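Local coordinates for protein Non-structural maintenance of chromosomes element 1 homolog (Xenopus laevis, PDB 7DG2) that probably acts as a RING-type E3 ubiquitin ligase that works with a MAGE partner inside the SMC5-SMC6 complex in DNA repair, at residues R10-L15 / Y77-R82; C197-I202 / C224-P229. All blocks are in the same frame, centred on the assembly; numbering follows the deposited sequence.

Interaction 1 (R10-L15 / Y77-R82); sequences RFLQAL and YALVNR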
ATOM      1  N   ARG A  10       4.940  -9.845 -11.058  1.00 15.96           N
ATOM      2  CA  ARG A  10       5.382 -10.075  -9.689  1.00 15.98           C
ATOM      3  C   ARG A  10       6.255  -8.928  -9.217  1.00 17.81           C
ATOM      4  O   ARG A  10       6.118  -8.457  -8.084  1.00 16.22           O
ATOM      5  CB  ARG A  10       6.138 -11.406  -9.607  1.00 17.43           C
ATOM      6  CG  ARG A  10       6.590 -11.755  -8.219  1.00 19.50           C
ATOM      7  CD  ARG A  10       5.436 -12.300  -7.405  1.00 19.15           C
ATOM      8  NE  ARG A  10       5.150 -13.704  -7.715  1.00 22.68           N
ATOM      9  CZ  ARG A  10       4.327 -14.459  -6.996  1.00 22.36           C
ATOM     10  NH1 ARG A  10       4.108 -15.724  -7.330  1.00 18.65           N
ATOM     11  NH2 ARG A  10       3.696 -13.932  -5.953  1.00 21.49           N
ATOM     12  N   PHE A  11       7.137  -8.450 -10.096  1.00 16.13           N
ATOM     13  CA  PHE A  11       7.966  -7.290  -9.788  1.00 17.00           C
ATOM     14  C   PHE A  11       7.106  -6.060  -9.513  1.00 13.99           C
ATOM     15  O   PHE A  11       7.354  -5.315  -8.554  1.00 14.34           O
ATOM     16  CB  PHE A  11       8.926  -7.058 -10.957  1.00 16.57           C
ATOM     17  CG  PHE A  11       9.893  -5.918 -10.764  1.00 18.40           C
ATOM     18  CD1 PHE A  11       9.500  -4.610 -10.987  1.00 17.26           C
ATOM     19  CD2 PHE A  11      11.210  -6.165 -10.421  1.00 19.48           C
ATOM     20  CE1 PHE A  11      10.400  -3.561 -10.844  1.00 20.50           C
ATOM     21  CE2 PHE A  11      12.115  -5.131 -10.281  1.00 22.83           C
ATOM     22  CZ  PHE A  11      11.710  -3.821 -10.491  1.00 21.45           C
ATOM     23  N   LEU A  12       6.107  -5.817 -10.364  1.00 13.68           N
ATOM     24  CA  LEU A  12       5.264  -4.635 -10.205  1.00 15.68           C
ATOM     25  C   LEU A  12       4.459  -4.711  -8.912  1.00 13.49           C
ATOM     26  O   LEU A  12       4.332  -3.709  -8.190  1.00 14.84           O
ATOM     27  CB  LEU A  12       4.354  -4.489 -11.428  1.00 13.14           C
ATOM     28  CG  LEU A  12       3.335  -3.351 -11.394  1.00 14.36           C
ATOM     29  CD1 LEU A  12       4.040  -2.002 -11.142  1.00 15.81           C
ATOM     30  CD2 LEU A  12       2.522  -3.330 -12.704  1.00 16.00           C
ATOM     31  N   GLN A  13       3.936  -5.897  -8.580  1.00 13.74           N
ATOM     32  CA  GLN A  13       3.206  -6.045  -7.320  1.00 12.21           C
ATOM     33  C   GLN A  13       4.089  -5.719  -6.123  1.00 13.74           C
ATOM     34  O   GLN A  13       3.669  -5.008  -5.202  1.00 14.65           O
ATOM     35  CB  GLN A  13       2.647  -7.458  -7.192  1.00 11.22           C
ATOM     36  CG  GLN A  13       1.529  -7.749  -8.190  1.00 13.14           C
ATOM     37  CD  GLN A  13       0.809  -9.033  -7.864  1.00 13.75           C
ATOM     38  OE1 GLN A  13       1.012  -9.612  -6.788  1.00 16.19           O
ATOM     39  NE2 GLN A  13      -0.050  -9.483  -8.779  1.00 13.71           N
ATOM     40  N   ALA A  14       5.319  -6.238  -6.111  1.00 14.87           N
ATOM     41  CA  ALA A  14       6.224  -5.967  -4.996  1.00 15.64           C
ATOM     42  C   ALA A  14       6.535  -4.477  -4.887  1.00 15.09           C
ATOM     43  O   ALA A  14       6.486  -3.893  -3.797  1.00 15.86           O
ATOM     44  CB  ALA A  14       7.518  -6.779  -5.162  1.00 15.84           C
ATOM     45  N   LEU A  15       6.814  -3.833  -6.018  1.00 14.07           N
ATOM     46  CA  LEU A  15       7.121  -2.406  -5.985  1.00 18.53           C
ATOM     47  C   LEU A  15       5.902  -1.581  -5.586  1.00 17.02           C
ATOM     48  O   LEU A  15       6.033  -0.588  -4.851  1.00 18.61           O
ATOM     49  CB  LEU A  15       7.658  -1.952  -7.341  1.00 17.85           C
ATOM     50  CG  LEU A  15       8.184  -0.517  -7.349  1.00 19.25           C
ATOM     51  CD1 LEU A  15       9.217  -0.293  -6.224  1.00 18.59           C
ATOM     52  CD2 LEU A  15       8.802  -0.197  -8.704  1.00 21.11           C
ATOM     53  N   TYR A  77      14.351   2.966  -7.156  1.00 17.13           N
ATOM     54  CA  TYR A  77      13.260   2.822  -8.107  1.00 15.57           C
ATOM     55  C   TYR A  77      11.952   3.087  -7.375  1.00 16.34           C
ATOM     56  O   TYR A  77      11.759   2.609  -6.253  1.00 15.74           O
ATOM     57  CB  TYR A  77      13.216   1.419  -8.716  1.00 15.68           C
ATOM     58  CG  TYR A  77      14.354   1.129  -9.674  1.00 16.47           C
ATOM     59  CD1 TYR A  77      15.643   0.908  -9.202  1.00 20.52           C
ATOM     60  CD2 TYR A  77      14.132   1.068 -11.043  1.00 20.80           C
ATOM     61  CE1 TYR A  77      16.685   0.638 -10.081  1.00 21.10           C
ATOM     62  CE2 TYR A  77      15.173   0.785 -11.923  1.00 24.72           C
ATOM     63  CZ  TYR A  77      16.441   0.587 -11.433  1.00 23.12           C
ATOM     64  OH  TYR A  77      17.474   0.312 -12.318  1.00 24.66           O
ATOM     65  N   ALA A  78      11.064   3.856  -7.995  1.00 15.97           N
ATOM     66  CA  ALA A  78       9.777   4.137  -7.369  1.00 16.05           C
ATOM     67  C   ALA A  78       8.656   4.074  -8.396  1.00 15.52           C
ATOM     68  O   ALA A  78       8.813   4.538  -9.529  1.00 14.47           O
ATOM     69  CB  ALA A  78       9.760   5.513  -6.693  1.00 15.39           C
ATOM     70  N   LEU A  79       7.516   3.516  -7.982  1.00 14.29           N
ATOM     71  CA  LEU A  79       6.299   3.529  -8.785  1.00 13.42           C
ATOM     72  C   LEU A  79       5.569   4.831  -8.476  1.00 13.51           C
ATOM     73  O   LEU A  79       5.118   5.037  -7.343  1.00 15.09           O
ATOM     74  CB  LEU A  79       5.421   2.320  -8.458  1.00 14.90           C
ATOM     75  CG  LEU A  79       4.103   2.269  -9.242  1.00 14.67           C
ATOM     76  CD1 LEU A  79       4.373   2.119 -10.756  1.00 15.74           C
ATOM     77  CD2 LEU A  79       3.243   1.108  -8.736  1.00 17.59           C
ATOM     78  N   VAL A  80       5.475   5.718  -9.463  1.00 13.84           N
ATOM     79  CA  VAL A  80       4.946   7.056  -9.224  1.00 16.08           C
ATOM     80  C   VAL A  80       3.741   7.314 -10.121  1.00 15.94           C
ATOM     81  O   VAL A  80       3.623   6.788 -11.232  1.00 18.02           O
ATOM     82  CB  VAL A  80       6.031   8.148  -9.423  1.00 16.27           C
ATOM     83  CG1 VAL A  80       7.154   7.941  -8.423  1.00 16.44           C
ATOM     84  CG2 VAL A  80       6.582   8.146 -10.838  1.00 18.59           C
ATOM     85  N   ASN A  81       2.828   8.125  -9.603  1.00 14.36           N
ATOM     86  CA  ASN A  81       1.714   8.624 -10.378  1.00 15.85           C
ATOM     87  C   ASN A  81       2.153   9.836 -11.191  1.00 16.93           C
ATOM     88  O   ASN A  81       3.027  10.601 -10.777  1.00 19.85           O
ATOM     89  CB  ASN A  81       0.569   8.995  -9.444  1.00 13.73           C
ATOM     90  CG  ASN A  81      -0.611   9.538 -10.186  1.00 17.68           C
ATOM     91  OD1 ASN A  81      -1.007   8.985 -11.208  1.00 18.78           O
ATOM     92  ND2 ASN A  81      -1.170  10.641  -9.697  1.00 16.35           N
ATOM     93  N   ARG A  82       1.544  10.012 -12.361  1.00 16.49           N
ATOM     94  CA  ARG A  82       2.011  11.047 -13.275  1.00 18.17           C
ATOM     95  C   ARG A  82       0.887  11.947 -13.781  1.00 21.41           C
ATOM     96  O   ARG A  82       1.094  12.686 -14.749  1.00 26.85           O
ATOM     97  CB  ARG A  82       2.775  10.409 -14.441  1.00 18.04           C
ATOM     98  CG  ARG A  82       4.250  10.099 -14.086  1.00 27.88           C
ATOM     99  CD  ARG A  82       4.993  11.426 -13.921  1.00 29.07           C
ATOM    100  NE  ARG A  82       6.302  11.385 -13.256  1.00 29.98           N
ATOM    101  CZ  ARG A  82       6.500  11.638 -11.958  1.00 28.96           C
ATOM    102  NH1 ARG A  82       5.467  11.907 -11.154  1.00 18.94           N
ATOM    103  NH2 ARG A  82       7.738  11.627 -11.459  1.00 26.70           N
TER
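Next to Phe11, whose ring turns to the neighbouring helices, edge-to-face with Phe49 of helix 46-57 and onto Val26 and Leu29 of helix 23-36, Leu12 meets Leu79 methyl to methyl: Leu12 CD1 lies 4.0 Å from Leu79 CD2 and only slightly farther from Leu79 CD1. The two side chains cross at about a right angle, so that one methyl of the helix faces the forked end of the strand leucine. Gln13 points away from the strand, and its amide is hydrogen-bonded through both OE1 and NE2 to the MAGE domain-containing chain, to Asn80 ND2 and Phe62 O there.

Leu15 touches three successive strand residues, Tyr77, Ala78 and Leu79. Its CG, anti to the backbone N (chi1 -172°), carries the two methyls onto the main chain: Leu15 CD1 comes 3.9 Å from Tyr77 O and CD2 4.0 Å from Leu79 N, while Leu15 CG rests 4.1 Å from Leu79 CB. No hydrogen bond joins the two segments, and all the residues that touch are buried. Phe68 of the Nse4 chain packs on Leu79 as well.

The axes of helix segment 10-15 and strand segment 77-81 cross at 79°, 9.3 Å apart at their closest. Strand 75-81 is the middle one of an antiparallel three-stranded sheet, and a helix packed on such a sheet by aliphatic side chains is consistent with a winged-helix domain, in keeping with the helix-turn-helix clan of this family.

Interaction 2 (C197-I202 / C224-P229); sequences CENCGI and CNESWP. With ZN (zinc ion), chain H.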
ATOM      1  N   CYS A 197      25.529  28.729  -1.789  1.00 27.63           N
ATOM      2  CA  CYS A 197      26.460  29.848  -1.763  1.00 25.34           C
ATOM      3  C   CYS A 197      25.975  30.863  -0.746  1.00 29.20           C
ATOM      4  O   CYS A 197      24.812  31.275  -0.769  1.00 29.68           O
ATOM      5  CB  CYS A 197      26.584  30.495  -3.141  1.00 28.05           C
ATOM      6  SG  CYS A 197      27.725  31.910  -3.114  1.00 28.99           S
ATOM      7  N   GLU A 198      26.851  31.251   0.176  1.00 32.23           N
ATOM      8  CA  GLU A 198      26.407  32.192   1.190  1.00 34.14           C
ATOM      9  C   GLU A 198      26.434  33.624   0.691  1.00 36.19           C
ATOM     10  O   GLU A 198      25.905  34.511   1.371  1.00 37.28           O
ATOM     11  CB  GLU A 198      27.250  32.029   2.453  1.00 40.52           C
ATOM     12  CG  GLU A 198      27.213  30.591   2.962  1.00 43.55           C
ATOM     13  CD  GLU A 198      27.741  30.441   4.372  1.00 52.46           C
ATOM     14  OE1 GLU A 198      27.016  29.871   5.217  1.00 55.03           O
ATOM     15  OE2 GLU A 198      28.878  30.886   4.631  1.00 54.51           O
ATOM     16  N   ASN A 199      27.004  33.859  -0.491  1.00 29.61           N
ATOM     17  CA  ASN A 199      26.964  35.182  -1.096  1.00 32.53           C
ATOM     18  C   ASN A 199      25.749  35.370  -2.000  1.00 30.64           C
ATOM     19  O   ASN A 199      25.017  36.349  -1.844  1.00 31.75           O
ATOM     20  CB  ASN A 199      28.252  35.451  -1.878  1.00 32.48           C
ATOM     21  CG  ASN A 199      28.253  36.815  -2.528  1.00 33.12           C
ATOM     22  OD1 ASN A 199      28.181  37.838  -1.844  1.00 35.27           O
ATOM     23  ND2 ASN A 199      28.322  36.839  -3.855  1.00 33.79           N
ATOM     24  N   CYS A 200      25.517  34.451  -2.949  1.00 27.16           N
ATOM     25  CA  CYS A 200      24.447  34.624  -3.925  1.00 28.76           C
ATOM     26  C   CYS A 200      23.300  33.632  -3.782  1.00 32.72           C
ATOM     27  O   CYS A 200      22.291  33.780  -4.481  1.00 30.37           O
ATOM     28  CB  CYS A 200      24.994  34.530  -5.355  1.00 29.58           C
ATOM     29  SG  CYS A 200      25.324  32.847  -5.909  1.00 26.61           S
ATOM     30  N   GLY A 201      23.430  32.619  -2.930  1.00 28.10           N
ATOM     31  CA  GLY A 201      22.309  31.756  -2.606  1.00 30.24           C
ATOM     32  C   GLY A 201      22.065  30.573  -3.523  1.00 29.33           C
ATOM     33  O   GLY A 201      21.101  29.823  -3.287  1.00 27.79           O
ATOM     34  N   ILE A 202      22.879  30.365  -4.555  1.00 26.79           N
ATOM     35  CA  ILE A 202      22.586  29.266  -5.474  1.00 24.20           C
ATOM     36  C   ILE A 202      22.843  27.938  -4.773  1.00 24.73           C
ATOM     37  O   ILE A 202      23.737  27.842  -3.920  1.00 25.46           O
ATOM     38  CB  ILE A 202      23.387  29.347  -6.783  1.00 28.56           C
ATOM     39  CG1 ILE A 202      24.891  29.277  -6.516  1.00 27.81           C
ATOM     40  CG2 ILE A 202      22.966  30.573  -7.598  1.00 32.75           C
ATOM     41  CD1 ILE A 202      25.494  27.918  -6.791  1.00 35.95           C
ATOM     42  N   CYS A 224      28.639  33.276  -8.815  1.00 35.34           N
ATOM     43  CA  CYS A 224      29.162  34.573  -8.414  1.00 38.32           C
ATOM     44  C   CYS A 224      30.672  34.582  -8.216  1.00 36.26           C
ATOM     45  O   CYS A 224      31.230  35.642  -7.915  1.00 38.96           O
ATOM     46  CB  CYS A 224      28.478  35.050  -7.124  1.00 37.04           C
ATOM     47  SG  CYS A 224      29.052  34.213  -5.616  1.00 27.76           S
ATOM     48  N   ASN A 225      31.341  33.434  -8.353  1.00 40.56           N
ATOM     49  CA  ASN A 225      32.795  33.277  -8.273  1.00 43.13           C
ATOM     50  C   ASN A 225      33.383  33.569  -6.895  1.00 44.95           C
ATOM     51  O   ASN A 225      34.614  33.591  -6.754  1.00 44.46           O
ATOM     52  CB  ASN A 225      33.515  34.136  -9.318  1.00 44.95           C
ATOM     53  CG  ASN A 225      33.146  33.752 -10.731  1.00 43.44           C
ATOM     54  OD1 ASN A 225      32.695  32.631 -10.984  1.00 49.37           O
ATOM     55  ND2 ASN A 225      33.330  34.676 -11.665  1.00 45.78           N
ATOM     56  N   GLU A 226      32.561  33.796  -5.873  1.00 40.46           N
ATOM     57  CA  GLU A 226      33.095  33.867  -4.520  1.00 34.62           C
ATOM     58  C   GLU A 226      33.586  32.488  -4.095  1.00 41.11           C
ATOM     59  O   GLU A 226      33.089  31.461  -4.560  1.00 37.63           O
ATOM     60  CB  GLU A 226      32.038  34.373  -3.537  1.00 38.32           C
ATOM     61  CG  GLU A 226      31.619  35.824  -3.745  1.00 40.43           C
ATOM     62  CD  GLU A 226      32.796  36.782  -3.773  1.00 47.40           C
ATOM     63  OE1 GLU A 226      33.332  37.050  -4.876  1.00 44.15           O
ATOM     64  OE2 GLU A 226      33.181  37.269  -2.688  1.00 45.70           O
ATOM     65  N   SER A 227      34.593  32.466  -3.224  1.00 40.80           N
ATOM     66  CA  SER A 227      35.138  31.186  -2.797  1.00 42.72           C
ATOM     67  C   SER A 227      34.069  30.388  -2.057  1.00 43.51           C
ATOM     68  O   SER A 227      33.284  30.942  -1.281  1.00 41.15           O
ATOM     69  CB  SER A 227      36.371  31.382  -1.916  1.00 41.41           C
ATOM     70  OG  SER A 227      36.077  32.198  -0.801  1.00 50.54           O
ATOM     71  N   TRP A 228      34.028  29.090  -2.328  1.00 41.60           N
ATOM     72  CA  TRP A 228      32.999  28.219  -1.764  1.00 44.25           C
ATOM     73  C   TRP A 228      33.234  28.022  -0.271  1.00 44.04           C
ATOM     74  O   TRP A 228      34.300  27.527   0.119  1.00 46.50           O
ATOM     75  CB  TRP A 228      32.991  26.875  -2.490  1.00 43.35           C
ATOM     76  CG  TRP A 228      31.711  26.094  -2.317  1.00 47.17           C
ATOM     77  CD1 TRP A 228      31.565  24.875  -1.715  1.00 47.52           C
ATOM     78  CD2 TRP A 228      30.403  26.487  -2.749  1.00 41.87           C
ATOM     79  NE1 TRP A 228      30.246  24.486  -1.751  1.00 44.91           N
ATOM     80  CE2 TRP A 228      29.514  25.457  -2.381  1.00 43.03           C
ATOM     81  CE3 TRP A 228      29.899  27.609  -3.414  1.00 37.75           C
ATOM     82  CZ2 TRP A 228      28.147  25.520  -2.652  1.00 37.71           C
ATOM     83  CZ3 TRP A 228      28.543  27.666  -3.688  1.00 36.95           C
ATOM     84  CH2 TRP A 228      27.684  26.630  -3.306  1.00 33.14           C
ATOM     85  N   PRO A 229      32.273  28.373   0.590  1.00 43.68           N
ATOM     86  CA  PRO A 229      32.526  28.337   2.038  1.00 48.14           C
ATOM     87  C   PRO A 229      32.451  26.953   2.667  1.00 51.01           C
ATOM     88  O   PRO A 229      32.919  26.790   3.803  1.00 50.97           O
ATOM     89  CB  PRO A 229      31.422  29.247   2.598  1.00 47.10           C
ATOM     90  CG  PRO A 229      30.298  29.075   1.632  1.00 44.34           C
ATOM     91  CD  PRO A 229      30.938  28.913   0.273  1.00 44.15           C
TER
HETATM   92 ZN    ZN H 305      27.546  32.417  -5.428  1.00 27.75          ZN
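The loops 197-202 and 224-229, neither of them helix or strand, face each other across a zinc ion, their CA atoms coming within 6.5 Å at Cys200 and Cys224 and 6.7 Å at Cys197 and Trp228. Three thiolates converge on the metal: Cys197 SG and Cys224 SG each lie 2.4 Å from the zinc, Cys200 SG marginally closer.

Amide N-H groups point at two of the sulfurs. With Cys197 SG anti to its backbone N (chi1 179°), the sulfur binds zinc while lying under the amides that follow: Cys200 N donates to it almost straight, at 171°, and Asn199 N more weakly. Glu226 N donates to Cys224 SG. The one direct hydrogen bond between the loops runs from Asn199 ND2 to Cys224 SG, 3.2 Å and 165°, with the sulfur close to the amide plane; such bonds would be expected to temper the negative charge of the thiolates.

On the flank of the site, Trp228 brings the far rim of its indole to Cys197, CZ3 3.5 Å from Cys197 CB. Pro229 CG lies 3.7 Å from Glu198 CG at the exposed rim.

Cys197-x-x-Cys200, with its N-H...S bonds and Gly201 at positive phi, is consistent with a zinc knuckle; Cys221 and Cys224 complete the Cys4 site of the RING-like domain.

Segment 197-202 is the turn between the short strands 195-196 and 203-204. Segment 224-229 follows helix 206-212 and the loop that carries Cys221. Trp228 NE1 is hydrogen-bonded to Gln195 OE1 in the first of these strands, while its ring meets Phe213 just beyond the helix.

Interactions 1 and 2 lie on opposite sides of the chain's centre, their own centres about 39 Å apart and their nearest atoms about 23 Å, so neither touches the other. They come in series along the chain: 10-15 and 77-82 pack within the N-terminal region that meets the MAGE and Nse4 chains, and 197-202 with 224-229 supply three of the four ligands of one zinc site of the RING-like domain, Cys221 being the fourth; no other protein chain of the assembly touches these two segments. The first is held by buried aliphatic packing, the second by metal coordination and sulfur hydrogen bonds. The Ile202 side chain is about 10 Å from the other zinc ion, bound by Cys184, Cys187, His205 and Cys208.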